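Local coordinates for chitin-binding type-4 domain-containing protein (Photorhabdus laumondii subsp. laumondii, PDB 6T5Z) that is a copper-dependent lytic polysaccharide monooxygenase of family AA10 that probably cleaves chitin chains by oxidation, at residues M87-T92 with E127-S132; E81-I86 with R133-C138; K29-S34 with I56-A61; E20-C25 with D68-I73. One frame throughout, in Å; residues are numbered along the deposited sequence.

Contact 1 of 4, residues M87-T92 with E127-S132. With CU (copper (II) ion), chain D.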
# COMPACT_ATOMS: atom_id res chain seq x y z
N MET A 87 -7.66 -5.04 11.98
CA MET A 87 -8.21 -6.26 12.57
C MET A 87 -7.60 -6.55 13.94
O MET A 87 -8.28 -7.07 14.83
CB MET A 87 -7.99 -7.44 11.63
CG MET A 87 -8.79 -7.37 10.37
SD MET A 87 -8.56 -8.88 9.45
CE MET A 87 -9.44 -10.06 10.47
N ILE A 88 -6.32 -6.25 14.13
CA ILE A 88 -5.69 -6.36 15.44
C ILE A 88 -4.96 -5.05 15.70
O ILE A 88 -4.04 -4.68 14.97
CB ILE A 88 -4.73 -7.56 15.53
CG1 ILE A 88 -5.46 -8.86 15.19
CG2 ILE A 88 -4.13 -7.64 16.92
CD1 ILE A 88 -4.57 -10.07 15.14
N GLN A 89 -5.40 -4.32 16.73
CA GLN A 89 -4.84 -3.02 17.05
C GLN A 89 -3.46 -3.15 17.70
O GLN A 89 -3.25 -4.01 18.56
CB GLN A 89 -5.77 -2.25 17.99
CG GLN A 89 -7.14 -1.95 17.41
CD GLN A 89 -8.18 -1.81 18.50
OE1 GLN A 89 -8.83 -2.79 18.87
NE2 GLN A 89 -8.35 -0.61 19.02
N HIS A 90 -2.53 -2.29 17.27
CA HIS A 90 -1.19 -2.22 17.84
C HIS A 90 -0.79 -0.76 17.96
O HIS A 90 -1.16 0.06 17.12
CB HIS A 90 -0.13 -2.91 16.97
CG HIS A 90 -0.49 -4.29 16.55
ND1 HIS A 90 -0.69 -5.32 17.44
CD2 HIS A 90 -0.65 -4.83 15.31
CE1 HIS A 90 -0.97 -6.43 16.78
NE2 HIS A 90 -0.95 -6.16 15.49
N LYS A 91 -0.02 -0.46 19.00
CA LYS A 91 0.51 0.88 19.18
C LYS A 91 1.28 1.30 17.93
O LYS A 91 2.07 0.53 17.38
CB LYS A 91 1.42 0.93 20.42
CG LYS A 91 0.67 0.77 21.75
CD LYS A 91 1.65 0.66 22.93
CE LYS A 91 2.59 1.85 23.00
NZ LYS A 91 1.93 3.09 23.52
N THR A 92 1.04 2.54 17.50
CA THR A 92 1.35 2.97 16.14
C THR A 92 2.30 4.16 16.14
O THR A 92 2.02 5.18 16.77
CB THR A 92 0.06 3.33 15.42
OG1 THR A 92 -0.76 2.15 15.31
CG2 THR A 92 0.34 3.89 14.03
N GLU A 127 2.75 6.75 19.03
CA GLU A 127 2.77 5.46 19.72
C GLU A 127 1.44 5.13 20.39
O GLU A 127 1.37 4.24 21.24
CB GLU A 127 3.91 5.37 20.75
CG GLU A 127 5.26 5.68 20.16
CD GLU A 127 6.41 5.32 21.07
OE1 GLU A 127 6.18 5.14 22.29
OE2 GLU A 127 7.55 5.23 20.56
N LYS A 128 0.38 5.84 20.02
CA LYS A 128 -0.94 5.62 20.58
C LYS A 128 -1.62 4.41 19.93
O LYS A 128 -1.29 4.00 18.81
CB LYS A 128 -1.81 6.87 20.39
CG LYS A 128 -1.37 8.03 21.26
CD LYS A 128 -2.28 9.25 21.12
CE LYS A 128 -2.06 9.97 19.80
NZ LYS A 128 -2.64 11.35 19.85
N MET A 129 -2.55 3.83 20.68
CA MET A 129 -3.32 2.69 20.19
C MET A 129 -4.41 3.19 19.24
O MET A 129 -5.22 4.03 19.64
CB MET A 129 -3.94 1.94 21.37
CG MET A 129 -4.64 0.62 21.02
SD MET A 129 -3.48 -0.65 20.47
CE MET A 129 -2.56 -0.91 21.98
N PRO A 130 -4.45 2.71 18.00
CA PRO A 130 -5.45 3.21 17.05
C PRO A 130 -6.81 2.57 17.31
O PRO A 130 -6.92 1.51 17.93
CB PRO A 130 -4.90 2.77 15.69
CG PRO A 130 -4.22 1.46 16.01
CD PRO A 130 -3.66 1.61 17.42
N SER A 131 -7.84 3.23 16.81
CA SER A 131 -9.15 2.61 16.77
C SER A 131 -9.15 1.48 15.73
O SER A 131 -8.14 1.22 15.05
CB SER A 131 -10.23 3.64 16.47
OG SER A 131 -9.99 4.30 15.24
N SER A 132 -10.28 0.80 15.60
CA SER A 132 -10.35 -0.37 14.73
C SER A 132 -10.55 -0.01 13.26
O SER A 132 -10.42 -0.89 12.39
CB SER A 132 -11.47 -1.29 15.21
OG SER A 132 -11.15 -1.75 16.52
CU CU D . -1.13 -7.44 13.97
O HOH W 1 -9.72 -4.05 16.12
O HOH W 2 -11.65 -3.10 19.07
O HOH W 3 4.48 4.22 24.30
O HOH W 4 -1.08 -9.27 15.53
O HOH W 5 1.13 -7.89 14.31
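Gln89 reaches across from the copper-bearing loop to the loop of residues 127-132, and each of its side-chain atoms finds something there. CB lies 3.7 Å from SD of Met129; CG lies 3.5 Å from Pro130 O; the chain then runs on extended, and at its tip NE2 gives that same Pro130 O a nearly straight hydrogen bond of 2.8 Å (174°). The acceptor lies in the amide plane and the donor in the carbonyl plane, so the bond fixes the turn of the amide. OE1 faces Ser132, and two waters link it to Ser132 OG. The neighbour of Gln89 is His90, whose NE2 binds copper at 2.0 Å. Together with His1, which supplies its backbone N among its ligands, it forms the histidine brace that defines lytic polysaccharide monooxygenases, and two waters complete the copper's surroundings here. The His90 side chain points away from the 127-132 loop, but its backbone does not: Met129 SD packs on it, and His90 O sits 3.0 Å from Pro130 CD while accepting a hydrogen bond from Thr92 OG1. Trp154 is a further partner of that hydroxyl. At the other end Lys91, bent at its last two torsions (chi3 56°, chi4 75°), curls back so that Lys91 NZ gives Glu127 O a hydrogen bond of 2.6 Å; a water joins NZ to the Glu127 carboxylate. The Met129 and Lys91 side chains cross at about a right angle, Met129 CE 3.6 Å from Lys91 CG, and Thr92 N bonds to Lys128 O at 3.0 Å.

Contact 2 of 4, residues E81-I86 with R133-C138; sequences EFQWEI and RVINKC
Phe82 turns the edge of its ring to Cys138, whose SG lies 3.7 Å from CD1 and nearly in the ring plane, a Cys sulfur-aromatic contact; that sulfur is also tied to Cys121 in a disulfide. Further along, Trp84 packs beside Val134, and Ile86 CG1 meets Val134 CG2 at 4.2 Å. Trp95 and Tyr97 of strand 92-99 cover this buried face. Asn136 stands among the aromatics with its amide satisfied, OD1 by Tyr97 and ND2 by Glu123. The two strands run antiparallel in the three-stranded sheet of the LPMO β-sandwich, with 79-86 in the middle and 133-139 at one edge. Paired backbone bonds join Phe82 to Asn136 and Trp84 to Val134, while CA-H...O contacts fill the alternate positions. The other face is mostly polar, with Ile135 set between Glu81 and Gln83. Arg133 folds at chi3 (55°) and lays NH1 2.9 Å from Gln83 OE1, a bent bond (138°) arriving from above the amide plane, with the two planar groups 71° apart. Gln83 NE2 goes to Asp5 of the neighbouring strand. At the far end Glu81 and Lys137 lie side by side, joined by a salt bridge of 2.8 Å between OE2 and NZ.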
# COMPACT_ATOMS: atom_id res chain seq x y z
N GLU A 81 -8.30 10.26 0.65
CA GLU A 81 -8.38 9.67 1.98
C GLU A 81 -8.12 8.18 1.88
O GLU A 81 -8.68 7.50 1.01
CB GLU A 81 -9.76 9.90 2.62
CG GLU A 81 -10.10 11.35 2.92
CD GLU A 81 -11.36 11.47 3.75
OE1 GLU A 81 -12.03 10.44 3.98
OE2 GLU A 81 -11.67 12.60 4.19
N PHE A 82 -7.31 7.66 2.80
CA PHE A 82 -7.04 6.23 2.91
C PHE A 82 -7.68 5.69 4.18
O PHE A 82 -7.51 6.26 5.26
CB PHE A 82 -5.53 5.96 2.94
CG PHE A 82 -4.81 6.47 1.73
CD1 PHE A 82 -4.24 7.73 1.73
CD2 PHE A 82 -4.74 5.71 0.57
CE1 PHE A 82 -3.58 8.21 0.63
CE2 PHE A 82 -4.08 6.19 -0.55
CZ PHE A 82 -3.49 7.44 -0.52
N GLN A 83 -8.41 4.59 4.05
CA GLN A 83 -9.07 3.95 5.19
C GLN A 83 -8.44 2.58 5.44
O GLN A 83 -8.43 1.73 4.54
CB GLN A 83 -10.57 3.79 4.94
CG GLN A 83 -11.33 3.18 6.11
CD GLN A 83 -12.82 3.12 5.85
OE1 GLN A 83 -13.59 3.94 6.36
NE2 GLN A 83 -13.24 2.16 5.02
N TRP A 84 -7.96 2.38 6.66
CA TRP A 84 -7.47 1.09 7.13
C TRP A 84 -8.52 0.40 8.00
O TRP A 84 -9.13 1.04 8.86
CB TRP A 84 -6.20 1.25 7.96
CG TRP A 84 -4.92 1.58 7.22
CD1 TRP A 84 -4.55 2.80 6.72
CD2 TRP A 84 -3.83 0.69 6.96
NE1 TRP A 84 -3.30 2.71 6.15
CE2 TRP A 84 -2.84 1.43 6.29
CE3 TRP A 84 -3.60 -0.67 7.23
CZ2 TRP A 84 -1.64 0.85 5.86
CZ3 TRP A 84 -2.41 -1.24 6.81
CH2 TRP A 84 -1.45 -0.48 6.14
N GLU A 85 -8.69 -0.91 7.78
CA GLU A 85 -9.41 -1.80 8.68
C GLU A 85 -8.36 -2.47 9.56
O GLU A 85 -7.50 -3.22 9.07
CB GLU A 85 -10.23 -2.83 7.90
CG GLU A 85 -11.21 -2.23 6.91
CD GLU A 85 -12.47 -1.67 7.57
OE1 GLU A 85 -12.62 -1.79 8.80
OE2 GLU A 85 -13.34 -1.12 6.84
N ILE A 86 -8.41 -2.18 10.86
CA ILE A 86 -7.39 -2.62 11.81
C ILE A 86 -7.95 -3.84 12.52
O ILE A 86 -8.64 -3.73 13.54
CB ILE A 86 -7.02 -1.50 12.77
CG1 ILE A 86 -6.54 -0.28 11.99
CG2 ILE A 86 -5.98 -1.97 13.81
CD1 ILE A 86 -5.32 -0.55 11.12
N ARG A 133 -10.86 1.24 12.96
CA ARG A 133 -10.88 1.75 11.59
C ARG A 133 -10.23 3.13 11.62
O ARG A 133 -10.54 3.94 12.49
CB ARG A 133 -12.32 1.81 11.05
CG ARG A 133 -12.42 2.24 9.61
CD ARG A 133 -13.83 2.00 9.07
NE ARG A 133 -14.82 2.66 9.91
CZ ARG A 133 -15.12 3.95 9.83
NH1 ARG A 133 -14.50 4.73 8.95
NH2 ARG A 133 -16.04 4.46 10.64
N VAL A 134 -9.31 3.37 10.69
CA VAL A 134 -8.49 4.57 10.70
C VAL A 134 -8.56 5.23 9.33
O VAL A 134 -8.50 4.55 8.31
CB VAL A 134 -7.02 4.25 11.06
CG1 VAL A 134 -6.12 5.44 10.76
CG2 VAL A 134 -6.93 3.83 12.51
N ILE A 135 -8.70 6.56 9.31
CA ILE A 135 -8.71 7.32 8.06
C ILE A 135 -7.58 8.34 8.09
O ILE A 135 -7.46 9.13 9.04
CB ILE A 135 -10.06 8.00 7.82
CG1 ILE A 135 -11.14 6.96 7.45
CG2 ILE A 135 -9.94 9.05 6.74
CD1 ILE A 135 -12.49 7.57 7.13
N ASN A 136 -6.75 8.35 7.04
CA ASN A 136 -5.69 9.33 6.87
C ASN A 136 -6.03 10.24 5.70
O ASN A 136 -6.23 9.76 4.58
CB ASN A 136 -4.34 8.66 6.61
CG ASN A 136 -3.98 7.63 7.67
OD1 ASN A 136 -3.69 6.47 7.35
ND2 ASN A 136 -3.97 8.05 8.93
N LYS A 137 -6.07 11.55 5.95
CA LYS A 137 -6.35 12.53 4.91
C LYS A 137 -5.04 13.01 4.29
O LYS A 137 -4.11 13.42 5.01
CB LYS A 137 -7.14 13.71 5.48
CG LYS A 137 -8.53 13.35 6.00
CD LYS A 137 -9.16 14.60 6.61
CE LYS A 137 -10.44 14.30 7.37
NZ LYS A 137 -11.61 14.18 6.45
N CYS A 138 -4.97 12.99 2.96
CA CYS A 138 -3.73 13.25 2.24
C CYS A 138 -4.01 14.11 1.01
O CYS A 138 -5.17 14.36 0.64
CB CYS A 138 -3.04 11.94 1.82
SG CYS A 138 -2.67 10.81 3.15

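Contact 3 of 4, residues K29-S34 with I56-A61. With CU (copper (II) ion), chain E.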
# COMPACT_ATOMS: atom_id res chain seq x y z
N LYS A 29 -5.39 -13.66 -0.76
CA LYS A 29 -6.85 -13.62 -0.78
C LYS A 29 -7.44 -13.82 0.61
O LYS A 29 -8.44 -13.18 0.96
CB LYS A 29 -7.37 -14.70 -1.73
CG LYS A 29 -8.86 -14.86 -1.65
CD LYS A 29 -9.36 -15.83 -2.70
CE LYS A 29 -10.84 -16.09 -2.54
NZ LYS A 29 -11.30 -17.10 -3.54
N TYR A 30 -6.83 -14.68 1.42
CA TYR A 30 -7.43 -15.09 2.68
C TYR A 30 -6.85 -14.37 3.89
O TYR A 30 -7.36 -14.54 5.00
CB TYR A 30 -7.27 -16.60 2.85
CG TYR A 30 -7.89 -17.33 1.68
CD1 TYR A 30 -9.26 -17.41 1.55
CD2 TYR A 30 -7.10 -17.89 0.68
CE1 TYR A 30 -9.84 -18.05 0.47
CE2 TYR A 30 -7.67 -18.53 -0.41
CZ TYR A 30 -9.05 -18.61 -0.50
OH TYR A 30 -9.65 -19.23 -1.57
N GLU A 31 -5.82 -13.56 3.71
CA GLU A 31 -5.28 -12.75 4.81
C GLU A 31 -4.60 -11.49 4.28
O GLU A 31 -3.39 -11.28 4.45
CB GLU A 31 -4.33 -13.59 5.66
CG GLU A 31 -3.40 -14.42 4.87
CD GLU A 31 -2.66 -15.36 5.76
OE1 GLU A 31 -3.31 -15.95 6.65
OE2 GLU A 31 -1.42 -15.48 5.61
N PRO A 32 -5.39 -10.60 3.68
CA PRO A 32 -4.85 -9.31 3.22
C PRO A 32 -4.33 -8.45 4.35
O PRO A 32 -3.62 -7.48 4.08
CB PRO A 32 -6.05 -8.66 2.54
CG PRO A 32 -7.25 -9.28 3.27
CD PRO A 32 -6.86 -10.67 3.57
N GLN A 33 -4.67 -8.78 5.60
CA GLN A 33 -4.25 -8.05 6.80
C GLN A 33 -2.85 -8.40 7.26
O GLN A 33 -2.36 -7.80 8.23
CB GLN A 33 -5.23 -8.32 7.96
CG GLN A 33 -5.17 -9.75 8.60
CD GLN A 33 -6.12 -10.76 7.92
OE1 GLN A 33 -6.52 -10.56 6.77
NE2 GLN A 33 -6.50 -11.82 8.63
N SER A 34 -2.16 -9.32 6.56
CA SER A 34 -1.01 -10.00 7.14
C SER A 34 0.30 -9.68 6.44
O SER A 34 1.28 -10.43 6.57
CB SER A 34 -1.26 -11.50 7.15
OG SER A 34 -2.34 -11.82 8.01
N ILE A 56 7.31 -11.60 1.74
CA ILE A 56 6.81 -12.89 2.22
C ILE A 56 6.54 -13.79 1.02
O ILE A 56 5.74 -13.45 0.15
CB ILE A 56 5.54 -12.71 3.06
CG1 ILE A 56 5.83 -11.81 4.27
CG2 ILE A 56 4.99 -14.05 3.53
CD1 ILE A 56 4.55 -11.24 4.90
N GLY A 57 7.20 -14.95 0.99
CA GLY A 57 7.20 -15.78 -0.20
C GLY A 57 5.82 -16.17 -0.69
O GLY A 57 5.53 -16.11 -1.89
N HIS A 58 4.93 -16.56 0.23
CA HIS A 58 3.64 -17.06 -0.24
C HIS A 58 2.66 -15.93 -0.58
O HIS A 58 1.53 -16.22 -0.99
CB HIS A 58 3.03 -18.06 0.75
CG HIS A 58 2.80 -17.53 2.14
ND1 HIS A 58 2.66 -18.37 3.23
CD2 HIS A 58 2.64 -16.28 2.62
CE1 HIS A 58 2.44 -17.65 4.32
NE2 HIS A 58 2.43 -16.38 3.98
N PHE A 59 3.09 -14.67 -0.48
CA PHE A 59 2.36 -13.54 -1.02
C PHE A 59 2.99 -13.01 -2.31
O PHE A 59 2.60 -11.94 -2.79
CB PHE A 59 2.29 -12.41 0.01
CG PHE A 59 1.59 -12.79 1.31
CD1 PHE A 59 0.53 -13.67 1.35
CD2 PHE A 59 2.03 -12.23 2.51
CE1 PHE A 59 -0.10 -13.98 2.54
CE2 PHE A 59 1.39 -12.54 3.72
CZ PHE A 59 0.34 -13.41 3.74
N GLY A 60 3.92 -13.76 -2.90
CA GLY A 60 4.69 -13.33 -4.05
C GLY A 60 3.89 -13.07 -5.32
O GLY A 60 4.38 -12.37 -6.21
N ALA A 61 2.66 -13.61 -5.42
CA ALA A 61 1.83 -13.26 -6.57
C ALA A 61 1.67 -11.76 -6.71
O ALA A 61 1.54 -11.25 -7.83
CB ALA A 61 0.46 -13.93 -6.46
CU CU E . 2.95 -20.45 2.88
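A carboxylate oxygen beside an aromatic rim is the striking feature here: Glu31 OE2 lies 3.3 Å from Phe59 CZ, near the plane of the ring. The contact joins two loops of the region between helix 10-14 and strand 73-76, part of what corresponds to the L2 region of AA10 enzymes, next to the copper site. Residues 31-34 form a type I β turn, closed by Ser34 N on Glu31 O, and residues 57-61 a 3-10 segment. Glu31 sets its CG between the backbone N and the carbonyl carbon (chi1 44°), from where the chain extends across Phe59 at about a right angle, its carboxylate plane turned 67° from the ring. The positive rim of the aromatic would suit the negative oxygen. A second oxygen uses the same rim, Ser34 O lying 3.5 Å from Phe59 CE2 and near the ring plane; Ile56 CD1 also approaches this carbonyl, at 3.8 Å. Two oxygens thus lie at the edge of the Phe59 ring, while one face is covered by its own neighbour, His58, with CD2 3.5 Å above the ring centre. The turn also brings the Ser34 side chain against His1, a ligand of the active-site copper, which places this packing beside the active site. Val28 and Leu35 pack on Phe59 too, and the ring is buried. His58 NE2 lies 4.3 Å from Glu31 OE2. The opposite nitrogen of that imidazole, His58 ND1, binds a second copper ion at 2.1 Å.

Contact 4 of 4, residues E20-C25 with D68-I73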
# COMPACT_ATOMS: atom_id res chain seq x y z
N GLU A 20 -13.04 -10.27 -5.07
CA GLU A 20 -12.13 -10.97 -5.98
C GLU A 20 -11.97 -10.22 -7.29
O GLU A 20 -11.94 -10.81 -8.38
CB GLU A 20 -12.59 -12.41 -6.20
CG GLU A 20 -12.62 -13.25 -4.92
CD GLU A 20 -14.02 -13.54 -4.43
OE1 GLU A 20 -14.97 -12.89 -4.91
OE2 GLU A 20 -14.18 -14.42 -3.55
N GLN A 21 -11.86 -8.89 -7.20
CA GLN A 21 -11.58 -8.08 -8.37
C GLN A 21 -10.17 -8.32 -8.89
O GLN A 21 -9.90 -8.11 -10.08
CB GLN A 21 -11.82 -6.61 -8.05
CG GLN A 21 -13.25 -6.33 -7.61
CD GLN A 21 -13.48 -4.90 -7.18
OE1 GLN A 21 -13.40 -3.98 -8.00
NE2 GLN A 21 -13.77 -4.70 -5.90
N ASN A 22 -9.26 -8.76 -8.02
CA ASN A 22 -7.99 -9.35 -8.42
C ASN A 22 -8.10 -10.84 -8.18
O ASN A 22 -8.65 -11.27 -7.15
CB ASN A 22 -6.79 -8.81 -7.64
CG ASN A 22 -6.42 -7.40 -8.01
OD1 ASN A 22 -6.56 -6.99 -9.16
ND2 ASN A 22 -5.94 -6.63 -7.02
N MET A 23 -7.58 -11.63 -9.10
CA MET A 23 -7.57 -13.07 -8.97
C MET A 23 -6.16 -13.60 -9.08
O MET A 23 -5.23 -12.88 -9.44
CB MET A 23 -8.46 -13.72 -10.02
CG MET A 23 -9.92 -13.47 -9.78
SD MET A 23 -10.87 -14.45 -10.94
CE MET A 23 -10.19 -16.09 -10.64
N ASP A 24 -6.02 -14.89 -8.77
CA ASP A 24 -4.74 -15.60 -8.81
C ASP A 24 -3.72 -14.96 -7.87
O ASP A 24 -2.54 -14.80 -8.21
CB ASP A 24 -4.20 -15.68 -10.24
CG ASP A 24 -3.29 -16.89 -10.44
OD1 ASP A 24 -3.27 -17.78 -9.56
OD2 ASP A 24 -2.60 -16.94 -11.49
N CYS A 25 -4.17 -14.65 -6.65
CA CYS A 25 -3.37 -13.97 -5.64
C CYS A 25 -2.77 -14.91 -4.60
O CYS A 25 -2.08 -14.44 -3.69
CB CYS A 25 -4.22 -12.92 -4.92
SG CYS A 25 -4.95 -11.66 -5.97
N ASP A 68 -1.37 -4.70 -17.39
CA ASP A 68 -2.61 -5.46 -17.49
C ASP A 68 -2.99 -6.20 -16.22
O ASP A 68 -4.14 -6.64 -16.10
CB ASP A 68 -2.52 -6.48 -18.66
CG ASP A 68 -1.16 -7.19 -18.73
OD1 ASP A 68 -0.28 -6.71 -19.48
OD2 ASP A 68 -0.97 -8.21 -18.04
N ARG A 69 -2.07 -6.33 -15.26
CA ARG A 69 -2.23 -7.35 -14.22
C ARG A 69 -3.31 -6.99 -13.21
O ARG A 69 -4.09 -7.85 -12.78
CB ARG A 69 -0.90 -7.58 -13.50
CG ARG A 69 -1.00 -8.57 -12.35
CD ARG A 69 -1.13 -9.99 -12.87
NE ARG A 69 -1.32 -10.97 -11.81
CZ ARG A 69 -2.49 -11.25 -11.25
NH1 ARG A 69 -3.59 -10.61 -11.62
NH2 ARG A 69 -2.56 -12.19 -10.30
N TRP A 70 -3.32 -5.74 -12.74
CA TRP A 70 -4.05 -5.38 -11.54
C TRP A 70 -5.24 -4.49 -11.83
O TRP A 70 -5.18 -3.62 -12.70
CB TRP A 70 -3.11 -4.68 -10.54
CG TRP A 70 -1.92 -5.53 -10.17
CD1 TRP A 70 -0.61 -5.26 -10.44
CD2 TRP A 70 -1.94 -6.81 -9.52
NE1 TRP A 70 0.19 -6.27 -9.96
CE2 TRP A 70 -0.61 -7.23 -9.39
CE3 TRP A 70 -2.97 -7.62 -9.00
CZ2 TRP A 70 -0.26 -8.44 -8.77
CZ3 TRP A 70 -2.62 -8.82 -8.39
CH2 TRP A 70 -1.28 -9.22 -8.30
N LYS A 71 -6.32 -4.72 -11.08
CA LYS A 71 -7.47 -3.84 -11.15
C LYS A 71 -7.11 -2.51 -10.51
O LYS A 71 -6.55 -2.47 -9.41
CB LYS A 71 -8.65 -4.49 -10.43
CG LYS A 71 -9.81 -3.55 -10.17
CD LYS A 71 -10.62 -3.32 -11.43
CE LYS A 71 -11.87 -2.49 -11.12
NZ LYS A 71 -11.54 -1.16 -10.52
N LYS A 72 -7.43 -1.41 -11.19
CA LYS A 72 -7.02 -0.08 -10.77
C LYS A 72 -8.23 0.69 -10.24
O LYS A 72 -9.28 0.74 -10.89
CB LYS A 72 -6.36 0.67 -11.93
CG LYS A 72 -5.14 -0.07 -12.48
CD LYS A 72 -4.69 0.38 -13.85
CE LYS A 72 -3.59 -0.53 -14.37
NZ LYS A 72 -4.13 -1.89 -14.75
N ILE A 73 -8.07 1.32 -9.09
CA ILE A 73 -9.12 2.17 -8.54
C ILE A 73 -9.05 3.52 -9.26
O ILE A 73 -7.98 4.15 -9.26
CB ILE A 73 -8.97 2.37 -7.02
CG1 ILE A 73 -8.83 1.03 -6.29
CG2 ILE A 73 -10.14 3.17 -6.48
CD1 ILE A 73 -10.03 0.09 -6.45
O HOH W 6 -6.54 -8.03 -11.74
O HOH W 7 -5.24 -3.85 -7.48
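Arg69 NH2 and Lys71 N supply the two direct hydrogen bonds between these loops. NH2 meets Met23 O at 2.9 Å along a nearly straight line (168°), with the oxygen in the guanidinium plane and the donor in the carbonyl plane; Asp24 O lies beyond, at the same edge. Lys71 N gives its hydrogen to Asn22 OD1 at 3.0 Å, again close to straight (173°) and in the carbonyl plane. Water adds two bridges: one donates to both Asn22 OD1 and Arg69 O, the other accepts from Asn22 ND2 and donates to Lys71 O. With a further bond from ND2 to Arg10 O, the buried Asn22 amide is held at both ends. Packing centres on Trp70. Its neighbour Arg69 bends at chi2 and folds back over the indole, so that Trp70 CZ3 lies 3.7 Å from the guanidinium plane, over its centre. Asn22 comes to the indole edge instead, CG 3.6 Å from Trp70 CE3, its amide plane turned 74° from the ring. Cys25 SG approaches the same edge more loosely, 4.4 Å from CZ3. Arg10 adds a cation-pi contact to the indole, and Ala64 O takes the hydrogen of NE1. Residues 20-25, tied to helix 10-14 by the Cys14-Cys25 disulfide, are thereby fastened to the 68-73 loop that leads into strand 73-76, joining early and late parts of the loop-rich region that corresponds to L2 of AA10 enzymes.

How the contacts relate
Contacts 1 and 2 are continuous: strand 81-86 runs on into 87-92, loop 127-132 leads into strand 133-138, and Ser132 O with Ile86 N carries the pairing across. Contact 2 has a buried aromatic face and regular backbone bonding, whereas contact 1 is a surface contact of mainly side chain to backbone bonds and waters around a copper ligand. Contacts 3 and 4 belong to the loop-rich part, 3 nested within 4 and touching it where Ala61 meets Trp70. Contact 3 is surface packing round one buried ring; contact 4 is partly buried and more polar. In one of its conformers Met87 touches Gln33 of contact 3, while contacts 1 and 4 lie on opposite sides of the chain's centre.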